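Protein FkbI (Streptomyces hygroscopicus, PDB 1R2J) is an FAD-dependent enzyme of the acyl-CoA dehydrogenase family that probably oxidises an acyl-ACP intermediate in making the methoxymalonyl extender unit of the polyketide FK520. Local coordinates at residues A6-L11 / V31-D36; G138-T143 / A192-D197; A307-A312 / L342-E347. All blocks are in the same frame, centred on the assembly; numbering follows the deposited sequence.

Contact 1: residues A6-L11 / V31-D36; sequences ALLTDL and VRLGAD
Two antiparallel helices of the N-terminal helical part of the acyl-CoA dehydrogenase fold meet here, Leu7, Leu8 and Leu11 reaching from helix 5-12 toward Arg32 and Leu33 of helix 27-35. Their short axes run at 170° and come no closer than 13.0 Å, a separation that long side chains must span and that suits leucine and arginine. The tight point is a methyl pair, Leu11 CD2 against Leu33 CD1 at 3.4 Å, closer than usual for carbons; the two side chains slide past each other in opposite directions. Deeper in, Leu8 CD1 lies 4.2 Å from Leu33 CD2. Nearer the surface, both methyls of Leu7 meet the guanidinium obliquely, CD2 standing 4.0 Å from Arg32 NH1. With CG anti to the backbone N (chi1 171°), Leu7 is directed toward the facing helix, while Arg32 bends at chi2 and chi3 to bring its guanidinium alongside the Leu7 methyls. That head is steadied by its own helix: Arg32 NH1 gives a salt-bridge hydrogen bond of 2.9 Å to Asp36 OD2, on the syn side of the carboxylate and only 2° out of the guanidinium plane. On the buried side, Leu8 and Leu33 both rest on Leu71 of helix 69-88, and Leu8 also packs on Phe60 and Val64. Buried Leu8 and Leu33 with a salt bridge at the exposed rim are characteristic of amphipathic helices packed in a bundle, here the N-terminal helical domain.

Contact 2: residues G138-T143 / A192-D197; sequences GHKVWT and ADLHLD. With FAD (flavin-adenine dinucleotide), chain B.
His139 and His195 stand side by side on neighbouring antiparallel strands, on the partly exposed side of this pairing; the opposite face, with Lys140, Leu194, Leu196, Thr143 and Ala192, is buried and close-packed. On the buried face, Leu194 CG lies 3.5 Å from Thr143 OG1, the two side chains crossing at about a right angle, and Leu194 CB meets Lys140 CB at 4.0 Å. Branched leucines fill this side, and the aliphatic part of Lys140 packs with them while NZ goes on to Glu113, Phe111 O and Phe155 O. On the more exposed side the rings of His139 and His195 lie obliquely, planes at 82°, yet they touch closely, His139 NE2 being 3.1 Å from His195 CE1. CG of His139 is anti to the backbone N (chi1 -176°), which brings one ring face over Leu194 O. Backbone bonds pair Gly138 with Leu196 and Lys140 with Leu194; beyond Lys140 the register slips by one residue, a beta bulge. There Asp193, an acceptor suited to the irregular backbone, takes the Trp142 N-H on OD1 at 2.9 Å, nearly along the C-O axis. Trp142, in left-handed helical conformation, sets its O 3.0 Å from flavin N5 and turns its indole face to the C8M methyl. The pair belongs to the antiparallel sheet of the middle beta domain: strand 175-179 flanks 192-196, and strand 151-156 of a second sheet packs on Lys140, Leu194 and Leu196.

Contact 3: residues A307-A312 / L342-E347; sequences AAERAA and LMEIIE. With FAD (flavin-adenine dinucleotide), chain B.
Glu344 lays its carboxylate against the methyl of Ala312, with OE2 3.2 Å from CB, while its CG stands 3.8 Å from Ala308 O. One turn back, Ala308 CB touches Met343 O at 3.7 Å. Alanines suit this side of helix 297-322 because a small methyl lets the other helix come close, the Ala308 and Glu344 CA atoms being 5.3 Å apart. Extended beyond CG (chi2 -179°), Glu344 reaches obliquely over helix 297-322, and a water donates both to its OE1 and to Glu309 O, each at 2.8 Å. The Glu309 and Glu344 side chains cross at about a right angle, their OE1 atoms 4.5 Å apart; each acid has a cation of its own, Arg354 for Glu309 and Lys341 for Glu344, which probably eases the repulsion. Replacing Glu344 with an alanine takes away the carboxylate and is likely to leave Lys341 without this mate and open a gap beside Ala312. Further out, Lys304 holds Met343 O. Ile345 CG2 lies 3.3 Å from the ribityl hydroxyl O3' of FAD. Ile346 CG2 packs on flavin C8 at 3.5 Å and Leu342 CD2 meets methyl C7M, apolar branches suiting the dimethylbenzene side of the ring. The last turn of helix 332-345 and the loop after it, backed by a bundle helix and lining the flavin pocket, belong to the C-terminal helical domain of the acyl-CoA dehydrogenase fold.

From the N terminus, contact 1 closes first, its 19 intervening residues, mostly helical, returning helix 27-35 to helix 5-12. Contact 2 follows, closing a longer loop of 48 residues without helix, in which other strands of the beta domain are formed. Contact 3 comes last, joining two helices across 29 residues. The three loops lie in series, so none nests in or crosses another, and each ties together one of the three parts of the fold. Contact 1 stands apart, its nearest atoms about 16 Å from contact 2 and on the other side of the chain's centre from contact 3. The nearest atoms of contacts 2 and 3 are about 5 Å apart, and both touch FAD, held between beta domain and C-terminal helices.

Contact 1: residues A6-L11 / V31-D36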
loop_
_atom_site.group_PDB
_atom_site.type_symbol
_atom_site.label_atom_id
_atom_site.label_comp_id
_atom_site.label_asym_id
_atom_site.label_seq_id
_atom_site.Cartn_x
_atom_site.Cartn_y
_atom_site.Cartn_z
ATOM N N ALA A 6 -1.195 -18.255 -8.373
ATOM C CA ALA A 6 -0.528 -18.855 -9.525
ATOM C C ALA A 6 -0.655 -17.915 -10.713
ATOM O O ALA A 6 0.299 -17.708 -11.471
ATOM C CB ALA A 6 -1.153 -20.206 -9.854
ATOM N N LEU A 7 -1.842 -17.336 -10.863
ATOM C CA LEU A 7 -2.122 -16.406 -11.945
ATOM C C LEU A 7 -1.171 -15.206 -11.914
ATOM O O LEU A 7 -0.666 -14.797 -12.961
ATOM C CB LEU A 7 -3.570 -15.905 -11.851
ATOM C CG LEU A 7 -3.959 -14.764 -12.798
ATOM C CD1 LEU A 7 -4.016 -15.286 -14.217
ATOM C CD2 LEU A 7 -5.315 -14.189 -12.397
ATOM N N LEU A 8 -0.944 -14.656 -10.718
ATOM C CA LEU A 8 -0.082 -13.490 -10.516
ATOM C C LEU A 8 1.373 -13.864 -10.687
ATOM O O LEU A 8 2.207 -13.038 -11.086
ATOM C CB LEU A 8 -0.254 -12.920 -9.107
ATOM C CG LEU A 8 -1.199 -11.726 -9.080
ATOM C CD1 LEU A 8 -0.604 -10.571 -9.898
ATOM C CD2 LEU A 8 -2.534 -12.155 -9.630
ATOM N N THR A 9 1.691 -15.114 -10.361
ATOM C CA THR A 9 3.070 -15.546 -10.522
ATOM C C THR A 9 3.287 -15.503 -12.006
ATOM O O THR A 9 4.401 -15.222 -12.464
ATOM C CB THR A 9 3.373 -17.028 -10.216
ATOM O OG1 THR A 9 2.731 -17.876 -11.174
ATOM C CG2 THR A 9 2.976 -17.372 -8.808
ATOM N N ASP A 10 2.284 -15.853 -12.818
ATOM C CA ASP A 10 2.717 -15.770 -14.182
ATOM C C ASP A 10 2.481 -14.524 -15.004
ATOM O O ASP A 10 3.097 -14.319 -16.045
ATOM C CB ASP A 10 2.526 -17.066 -15.032
ATOM C CG ASP A 10 2.452 -18.388 -14.265
ATOM O OD1 ASP A 10 1.425 -19.076 -14.297
ATOM O OD2 ASP A 10 3.492 -18.731 -13.667
ATOM N N LEU A 11 1.589 -13.709 -14.457
ATOM C CA LEU A 11 1.247 -12.409 -14.934
ATOM C C LEU A 11 2.622 -11.744 -14.705
ATOM O O LEU A 11 3.308 -11.373 -15.648
ATOM C CB LEU A 11 0.150 -11.769 -14.074
ATOM C CG LEU A 11 -1.211 -11.756 -14.774
ATOM C CD1 LEU A 11 -1.484 -13.130 -15.342
ATOM C CD2 LEU A 11 -2.309 -11.340 -13.818
ATOM N N VAL A 31 -5.559 -2.706 -15.297
ATOM C CA VAL A 31 -6.981 -2.695 -15.632
ATOM C C VAL A 31 -7.519 -4.125 -15.624
ATOM O O VAL A 31 -8.636 -4.375 -15.170
ATOM C CB VAL A 31 -7.226 -2.047 -17.025
ATOM C CG1 VAL A 31 -6.327 -2.678 -18.058
ATOM C CG2 VAL A 31 -8.683 -2.211 -17.436
ATOM N N ARG A 32 -6.707 -5.056 -16.119
ATOM C CA ARG A 32 -7.065 -6.469 -16.179
ATOM C C ARG A 32 -7.306 -7.015 -14.767
ATOM O O ARG A 32 -8.316 -7.675 -14.502
ATOM C CB ARG A 32 -5.930 -7.242 -16.858
ATOM C CG ARG A 32 -6.313 -8.583 -17.465
ATOM C CD ARG A 32 -6.238 -9.731 -16.484
ATOM N NE ARG A 32 -5.657 -10.911 -17.126
ATOM C CZ ARG A 32 -5.866 -12.166 -16.733
ATOM N NH1 ARG A 32 -6.654 -12.419 -15.692
ATOM N NH2 ARG A 32 -5.286 -13.169 -17.380
ATOM N N LEU A 33 -6.370 -6.746 -13.864
ATOM C CA LEU A 33 -6.488 -7.192 -12.476
ATOM C C LEU A 33 -7.629 -6.452 -11.775
ATOM O O LEU A 33 -8.343 -7.029 -10.957
ATOM C CB LEU A 33 -5.178 -6.927 -11.726
ATOM C CG LEU A 33 -4.002 -7.899 -11.867
ATOM C CD1 LEU A 33 -3.836 -8.340 -13.297
ATOM C CD2 LEU A 33 -2.735 -7.209 -11.373
ATOM N N GLY A 34 -7.788 -5.168 -12.090
ATOM C CA GLY A 34 -8.849 -4.387 -11.475
ATOM C C GLY A 34 -10.211 -4.947 -11.852
ATOM O O GLY A 34 -11.093 -5.111 -11.004
ATOM N N ALA A 35 -10.371 -5.247 -13.139
ATOM C CA ALA A 35 -11.616 -5.798 -13.661
ATOM C C ALA A 35 -11.870 -7.199 -13.106
ATOM O O ALA A 35 -13.014 -7.637 -13.039
ATOM C CB ALA A 35 -11.574 -5.831 -15.190
ATOM N N ASP A 36 -10.808 -7.903 -12.713
ATOM C CA ASP A 36 -10.974 -9.240 -12.144
ATOM C C ASP A 36 -11.329 -9.151 -10.661
ATOM O O ASP A 36 -11.569 -10.173 -10.020
ATOM C CB ASP A 36 -9.698 -10.080 -12.275
ATOM C CG ASP A 36 -9.393 -10.485 -13.710
ATOM O OD1 ASP A 36 -10.339 -10.653 -14.510
ATOM O OD2 ASP A 36 -8.194 -10.654 -14.029
#

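Contact 2: residues G138-T143 / A192-D197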
loop_
_atom_site.group_PDB
_atom_site.type_symbol
_atom_site.label_atom_id
_atom_site.label_comp_id
_atom_site.label_asym_id
_atom_site.label_seq_id
_atom_site.Cartn_x
_atom_site.Cartn_y
_atom_site.Cartn_z
ATOM N N GLY A 138 -5.983 22.439 -3.681
ATOM C CA GLY A 138 -4.864 22.053 -2.844
ATOM C C GLY A 138 -3.738 21.372 -3.593
ATOM O O GLY A 138 -3.588 21.531 -4.806
ATOM N N HIS A 139 -2.949 20.600 -2.857
ATOM C CA HIS A 139 -1.809 19.893 -3.416
ATOM C C HIS A 139 -1.495 18.678 -2.547
ATOM O O HIS A 139 -1.497 18.769 -1.322
ATOM C CB HIS A 139 -0.593 20.828 -3.444
ATOM C CG HIS A 139 0.622 20.237 -4.094
ATOM N ND1 HIS A 139 1.172 19.039 -3.689
ATOM C CD2 HIS A 139 1.406 20.688 -5.102
ATOM C CE1 HIS A 139 2.241 18.778 -4.420
ATOM N NE2 HIS A 139 2.405 19.763 -5.285
ATOM N N LYS A 140 -1.246 17.541 -3.186
ATOM C CA LYS A 140 -0.898 16.320 -2.467
ATOM C C LYS A 140 0.447 15.865 -3.013
ATOM O O LYS A 140 0.797 16.182 -4.154
ATOM C CB LYS A 140 -1.946 15.223 -2.688
ATOM C CG LYS A 140 -3.328 15.529 -2.119
ATOM C CD LYS A 140 -3.274 15.806 -0.621
ATOM C CE LYS A 140 -4.652 16.138 -0.063
ATOM N NZ LYS A 140 -4.627 16.487 1.393
ATOM N N VAL A 141 1.203 15.129 -2.206
ATOM C CA VAL A 141 2.510 14.655 -2.629
ATOM C C VAL A 141 2.629 13.144 -2.543
ATOM O O VAL A 141 1.907 12.494 -1.783
ATOM C CB VAL A 141 3.631 15.267 -1.765
ATOM C CG1 VAL A 141 3.678 16.775 -1.959
ATOM C CG2 VAL A 141 3.405 14.908 -0.293
ATOM N N TRP A 142 3.536 12.592 -3.344
ATOM C CA TRP A 142 3.797 11.157 -3.348
ATOM C C TRP A 142 2.608 10.214 -3.438
ATOM O O TRP A 142 2.683 9.094 -2.942
ATOM C CB TRP A 142 4.593 10.784 -2.100
ATOM C CG TRP A 142 6.035 11.020 -2.239
ATOM C CD1 TRP A 142 6.720 12.157 -1.930
ATOM C CD2 TRP A 142 6.995 10.092 -2.742
ATOM N NE1 TRP A 142 8.054 11.994 -2.208
ATOM C CE2 TRP A 142 8.251 10.733 -2.708
ATOM C CE3 TRP A 142 6.916 8.778 -3.220
ATOM C CZ2 TRP A 142 9.425 10.103 -3.133
ATOM C CZ3 TRP A 142 8.082 8.152 -3.642
ATOM C CH2 TRP A 142 9.321 8.817 -3.594
ATOM N N THR A 143 1.524 10.637 -4.074
ATOM C CA THR A 143 0.346 9.783 -4.184
ATOM C C THR A 143 0.622 8.521 -4.997
ATOM O O THR A 143 0.894 8.590 -6.195
ATOM C CB THR A 143 -0.819 10.546 -4.829
ATOM O OG1 THR A 143 -0.936 11.830 -4.206
ATOM C CG2 THR A 143 -2.122 9.787 -4.635
ATOM N N ALA A 192 2.983 10.159 -7.744
ATOM C CA ALA A 192 2.866 11.457 -8.386
ATOM C C ALA A 192 2.229 12.473 -7.457
ATOM O O ALA A 192 1.394 12.124 -6.626
ATOM C CB ALA A 192 2.047 11.325 -9.663
ATOM N N ASP A 193 2.647 13.730 -7.582
ATOM C CA ASP A 193 2.077 14.789 -6.767
ATOM C C ASP A 193 0.805 15.228 -7.480
ATOM O O ASP A 193 0.697 15.102 -8.702
ATOM C CB ASP A 193 3.033 15.982 -6.653
ATOM C CG ASP A 193 4.362 15.617 -6.005
ATOM O OD1 ASP A 193 4.396 14.683 -5.173
ATOM O OD2 ASP A 193 5.374 16.281 -6.317
ATOM N N LEU A 194 -0.152 15.742 -6.720
ATOM C CA LEU A 194 -1.409 16.194 -7.292
ATOM C C LEU A 194 -1.558 17.707 -7.150
ATOM O O LEU A 194 -1.485 18.251 -6.047
ATOM C CB LEU A 194 -2.586 15.504 -6.593
ATOM C CG LEU A 194 -2.558 13.978 -6.516
ATOM C CD1 LEU A 194 -3.816 13.477 -5.813
ATOM C CD2 LEU A 194 -2.450 13.395 -7.917
ATOM N N HIS A 195 -1.755 18.385 -8.271
ATOM C CA HIS A 195 -1.945 19.828 -8.257
ATOM C C HIS A 195 -3.422 20.075 -8.531
ATOM O O HIS A 195 -3.917 19.789 -9.621
ATOM C CB HIS A 195 -1.081 20.477 -9.333
ATOM C CG HIS A 195 0.371 20.130 -9.221
ATOM N ND1 HIS A 195 1.175 20.613 -8.212
ATOM C CD2 HIS A 195 1.157 19.329 -9.979
ATOM C CE1 HIS A 195 2.394 20.125 -8.353
ATOM N NE2 HIS A 195 2.410 19.342 -9.418
ATOM N N LEU A 196 -4.126 20.582 -7.527
ATOM C CA LEU A 196 -5.551 20.850 -7.655
ATOM C C LEU A 196 -5.844 22.350 -7.648
ATOM O O LEU A 196 -5.883 22.981 -6.591
ATOM C CB LEU A 196 -6.310 20.170 -6.513
ATOM C CG LEU A 196 -6.120 18.657 -6.364
ATOM C CD1 LEU A 196 -6.819 18.188 -5.101
ATOM C CD2 LEU A 196 -6.667 17.933 -7.584
ATOM N N ASP A 197 -6.062 22.907 -8.836
ATOM C CA ASP A 197 -6.351 24.333 -8.985
ATOM C C ASP A 197 -7.835 24.542 -9.287
ATOM O O ASP A 197 -8.270 24.402 -10.429
ATOM C CB ASP A 197 -5.475 24.910 -10.106
ATOM C CG ASP A 197 -5.799 26.360 -10.425
ATOM O OD1 ASP A 197 -6.024 27.149 -9.481
ATOM O OD2 ASP A 197 -5.816 26.712 -11.624
HETATM P PA FAD B . 8.126 13.770 8.256
HETATM O O1A FAD B . 6.764 13.263 8.372
HETATM O O2A FAD B . 8.728 14.988 7.608
HETATM O O5B FAD B . 9.261 12.748 8.334
HETATM C C5B FAD B . 9.652 12.802 9.648
HETATM C C4B FAD B . 10.727 11.887 10.125
HETATM O O4B FAD B . 10.569 12.398 11.495
HETATM C C3B FAD B . 10.184 10.493 10.132
HETATM O O3B FAD B . 11.246 9.605 10.252
HETATM C C2B FAD B . 9.291 10.446 11.280
HETATM O O2B FAD B . 8.986 9.177 11.916
HETATM C C1B FAD B . 9.914 11.447 12.296
HETATM N N9A FAD B . 8.905 12.100 13.064
HETATM C C8A FAD B . 7.924 13.062 12.705
HETATM N N7A FAD B . 7.141 13.444 13.670
HETATM C C5A FAD B . 7.579 12.729 14.768
HETATM C C6A FAD B . 7.169 12.682 16.104
HETATM N N6A FAD B . 6.160 13.425 16.579
HETATM N N1A FAD B . 7.842 11.833 16.962
HETATM C C2A FAD B . 8.867 11.069 16.518
HETATM N N3A FAD B . 9.354 11.046 15.207
HETATM C C4A FAD B . 8.594 11.952 14.416
HETATM N N1 FAD B . 1.063 9.639 1.060
HETATM C C2 FAD B . -0.281 9.625 0.680
HETATM O O2 FAD B . -1.105 10.441 1.134
HETATM N N3 FAD B . -0.715 8.678 -0.237
HETATM C C4 FAD B . 0.111 7.700 -0.849
HETATM O O4 FAD B . -0.391 6.882 -1.679
HETATM C C4X FAD B . 1.435 7.747 -0.477
HETATM N N5 FAD B . 2.306 6.764 -1.116
HETATM C C5X FAD B . 3.678 6.792 -0.791
HETATM C C6 FAD B . 4.605 5.891 -1.381
HETATM C C7 FAD B . 6.009 5.901 -1.121
HETATM C C7M FAD B . 6.929 4.896 -1.809
HETATM C C8 FAD B . 6.509 6.883 -0.220
HETATM C C8M FAD B . 7.979 7.035 0.126
HETATM C C9 FAD B . 5.654 7.762 0.393
HETATM C C9A FAD B . 4.231 7.737 0.154
HETATM N N10 FAD B . 3.263 8.679 0.788
HETATM C C10 FAD B . 1.899 8.709 0.474
HETATM C "C1'" FAD B . 3.968 9.448 1.721
HETATM C "C2'" FAD B . 3.972 8.753 3.199
HETATM O "O2'" FAD B . 2.673 9.213 3.673
HETATM C "C3'" FAD B . 4.970 9.473 3.916
HETATM O "O3'" FAD B . 6.093 8.588 4.152
HETATM C "C4'" FAD B . 4.929 10.193 5.287
HETATM O "O4'" FAD B . 3.870 11.053 5.610
HETATM C "C5'" FAD B . 6.164 10.924 5.047
HETATM O "O5'" FAD B . 6.188 12.216 5.571
HETATM P P FAD B . 7.486 13.098 5.154
HETATM O O1P FAD B . 6.313 13.793 5.394
HETATM O O2P FAD B . 8.136 14.506 5.085
HETATM O O3P FAD B . 7.912 13.466 6.679
#

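Contact 3: residues A307-A312 / L342-E347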
loop_
_atom_site.group_PDB
_atom_site.type_symbol
_atom_site.label_atom_id
_atom_site.label_comp_id
_atom_site.label_asym_id
_atom_site.label_seq_id
_atom_site.Cartn_x
_atom_site.Cartn_y
_atom_site.Cartn_z
ATOM N N ALA A 307 5.925 -5.980 10.777
ATOM C CA ALA A 307 6.185 -6.555 9.461
ATOM C C ALA A 307 7.152 -5.671 8.683
ATOM O O ALA A 307 8.042 -6.164 7.998
ATOM C CB ALA A 307 4.875 -6.726 8.687
ATOM N N ALA A 308 6.991 -4.358 8.811
ATOM C CA ALA A 308 7.859 -3.429 8.106
ATOM C C ALA A 308 9.287 -3.467 8.646
ATOM O O ALA A 308 10.238 -3.612 7.873
ATOM C CB ALA A 308 7.291 -2.013 8.193
ATOM N N GLU A 309 9.439 -3.343 9.963
ATOM C CA GLU A 309 10.768 -3.371 10.562
ATOM C C GLU A 309 11.452 -4.714 10.302
ATOM O O GLU A 309 12.642 -4.754 9.991
ATOM C CB GLU A 309 10.708 -3.080 12.079
ATOM C CG GLU A 309 10.426 -1.603 12.410
ATOM C CD GLU A 309 11.010 -1.144 13.749
ATOM O OE1 GLU A 309 11.358 0.054 13.864
ATOM O OE2 GLU A 309 11.121 -1.963 14.685
ATOM N N ARG A 310 10.705 -5.807 10.429
ATOM C CA ARG A 310 11.265 -7.134 10.182
ATOM C C ARG A 310 11.605 -7.315 8.702
ATOM O O ARG A 310 12.602 -7.952 8.370
ATOM C CB ARG A 310 10.289 -8.229 10.622
ATOM C CG ARG A 310 9.957 -8.238 12.129
ATOM C CD ARG A 310 11.219 -8.206 12.999
ATOM N NE ARG A 310 12.118 -9.327 12.726
ATOM C CZ ARG A 310 13.442 -9.269 12.851
ATOM N NH1 ARG A 310 14.026 -8.141 13.245
ATOM N NH2 ARG A 310 14.182 -10.340 12.586
ATOM N N ALA A 311 10.777 -6.755 7.817
ATOM C CA ALA A 311 11.031 -6.865 6.383
ATOM C C ALA A 311 12.309 -6.103 5.997
ATOM O O ALA A 311 13.101 -6.580 5.178
ATOM C CB ALA A 311 9.842 -6.329 5.586
ATOM N N ALA A 312 12.501 -4.921 6.583
ATOM C CA ALA A 312 13.687 -4.107 6.307
ATOM C C ALA A 312 14.941 -4.835 6.789
ATOM O O ALA A 312 15.968 -4.850 6.108
ATOM C CB ALA A 312 13.575 -2.751 7.003
ATOM N N LEU A 342 11.375 1.844 2.500
ATOM C CA LEU A 342 10.254 2.761 2.318
ATOM C C LEU A 342 9.048 2.382 3.182
ATOM O O LEU A 342 8.358 3.256 3.698
ATOM C CB LEU A 342 9.866 2.819 0.833
ATOM C CG LEU A 342 10.239 4.105 0.071
ATOM C CD1 LEU A 342 11.577 4.653 0.552
ATOM C CD2 LEU A 342 10.282 3.815 -1.427
ATOM N N MET A 343 8.811 1.084 3.356
ATOM C CA MET A 343 7.689 0.613 4.167
ATOM C C MET A 343 7.816 1.030 5.634
ATOM O O MET A 343 6.810 1.178 6.326
ATOM C CB MET A 343 7.562 -0.906 4.066
ATOM C CG MET A 343 7.272 -1.404 2.647
ATOM S SD MET A 343 5.797 -0.654 1.927
ATOM C CE MET A 343 6.531 0.717 1.012
ATOM N N GLU A 344 9.049 1.213 6.105
ATOM C CA GLU A 344 9.284 1.644 7.485
ATOM C C GLU A 344 8.905 3.117 7.669
ATOM O O GLU A 344 8.689 3.583 8.792
ATOM C CB GLU A 344 10.762 1.485 7.854
ATOM C CG GLU A 344 11.210 0.066 8.146
ATOM C CD GLU A 344 12.680 -0.011 8.537
ATOM O OE1 GLU A 344 12.974 -0.418 9.686
ATOM O OE2 GLU A 344 13.540 0.335 7.695
ATOM N N ILE A 345 8.838 3.836 6.553
ATOM C CA ILE A 345 8.529 5.260 6.540
ATOM C C ILE A 345 7.050 5.600 6.300
ATOM O O ILE A 345 6.521 6.508 6.939
ATOM C CB ILE A 345 9.399 5.970 5.461
ATOM C CG1 ILE A 345 10.885 5.822 5.817
ATOM C CG2 ILE A 345 8.999 7.437 5.335
ATOM C CD1 ILE A 345 11.839 6.033 4.636
ATOM N N ILE A 346 6.383 4.869 5.401
ATOM C CA ILE A 346 4.973 5.144 5.072
ATOM C C ILE A 346 3.913 4.457 5.942
ATOM O O ILE A 346 4.224 3.564 6.726
ATOM C CB ILE A 346 4.677 4.794 3.587
ATOM C CG1 ILE A 346 4.431 3.286 3.413
ATOM C CG2 ILE A 346 5.854 5.190 2.739
ATOM C CD1 ILE A 346 3.976 2.891 1.991
ATOM N N GLU A 347 2.659 4.887 5.777
ATOM C CA GLU A 347 1.513 4.351 6.517
ATOM C C GLU A 347 1.758 4.387 8.026
ATOM O O GLU A 347 1.430 3.445 8.746
ATOM C CB GLU A 347 1.222 2.912 6.067
ATOM C CG GLU A 347 0.807 2.787 4.598
ATOM C CD GLU A 347 -0.662 3.063 4.368
ATOM O OE1 GLU A 347 -1.071 3.154 3.193
ATOM O OE2 GLU A 347 -1.414 3.177 5.359
HETATM P PA FAD B . 8.126 13.770 8.256
HETATM O O1A FAD B . 6.764 13.263 8.372
HETATM O O2A FAD B . 8.728 14.988 7.608
HETATM O O5B FAD B . 9.261 12.748 8.334
HETATM C C5B FAD B . 9.652 12.802 9.648
HETATM C C4B FAD B . 10.727 11.887 10.125
HETATM O O4B FAD B . 10.569 12.398 11.495
HETATM C C3B FAD B . 10.184 10.493 10.132
HETATM O O3B FAD B . 11.246 9.605 10.252
HETATM C C2B FAD B . 9.291 10.446 11.280
HETATM O O2B FAD B . 8.986 9.177 11.916
HETATM C C1B FAD B . 9.914 11.447 12.296
HETATM N N9A FAD B . 8.905 12.100 13.064
HETATM C C8A FAD B . 7.924 13.062 12.705
HETATM N N7A FAD B . 7.141 13.444 13.670
HETATM C C5A FAD B . 7.579 12.729 14.768
HETATM C C6A FAD B . 7.169 12.682 16.104
HETATM N N6A FAD B . 6.160 13.425 16.579
HETATM N N1A FAD B . 7.842 11.833 16.962
HETATM C C2A FAD B . 8.867 11.069 16.518
HETATM N N3A FAD B . 9.354 11.046 15.207
HETATM C C4A FAD B . 8.594 11.952 14.416
HETATM N N1 FAD B . 1.063 9.639 1.060
HETATM C C2 FAD B . -0.281 9.625 0.680
HETATM O O2 FAD B . -1.105 10.441 1.134
HETATM N N3 FAD B . -0.715 8.678 -0.237
HETATM C C4 FAD B . 0.111 7.700 -0.849
HETATM O O4 FAD B . -0.391 6.882 -1.679
HETATM C C4X FAD B . 1.435 7.747 -0.477
HETATM N N5 FAD B . 2.306 6.764 -1.116
HETATM C C5X FAD B . 3.678 6.792 -0.791
HETATM C C6 FAD B . 4.605 5.891 -1.381
HETATM C C7 FAD B . 6.009 5.901 -1.121
HETATM C C7M FAD B . 6.929 4.896 -1.809
HETATM C C8 FAD B . 6.509 6.883 -0.220
HETATM C C8M FAD B . 7.979 7.035 0.126
HETATM C C9 FAD B . 5.654 7.762 0.393
HETATM C C9A FAD B . 4.231 7.737 0.154
HETATM N N10 FAD B . 3.263 8.679 0.788
HETATM C C10 FAD B . 1.899 8.709 0.474
HETATM C "C1'" FAD B . 3.968 9.448 1.721
HETATM C "C2'" FAD B . 3.972 8.753 3.199
HETATM O "O2'" FAD B . 2.673 9.213 3.673
HETATM C "C3'" FAD B . 4.970 9.473 3.916
HETATM O "O3'" FAD B . 6.093 8.588 4.152
HETATM C "C4'" FAD B . 4.929 10.193 5.287
HETATM O "O4'" FAD B . 3.870 11.053 5.610
HETATM C "C5'" FAD B . 6.164 10.924 5.047
HETATM O "O5'" FAD B . 6.188 12.216 5.571
HETATM P P FAD B . 7.486 13.098 5.154
HETATM O O1P FAD B . 6.313 13.793 5.394
HETATM O O2P FAD B . 8.136 14.506 5.085
HETATM O O3P FAD B . 7.912 13.466 6.679
HETATM O O HOH W 1 14.278 -2.638 10.725
#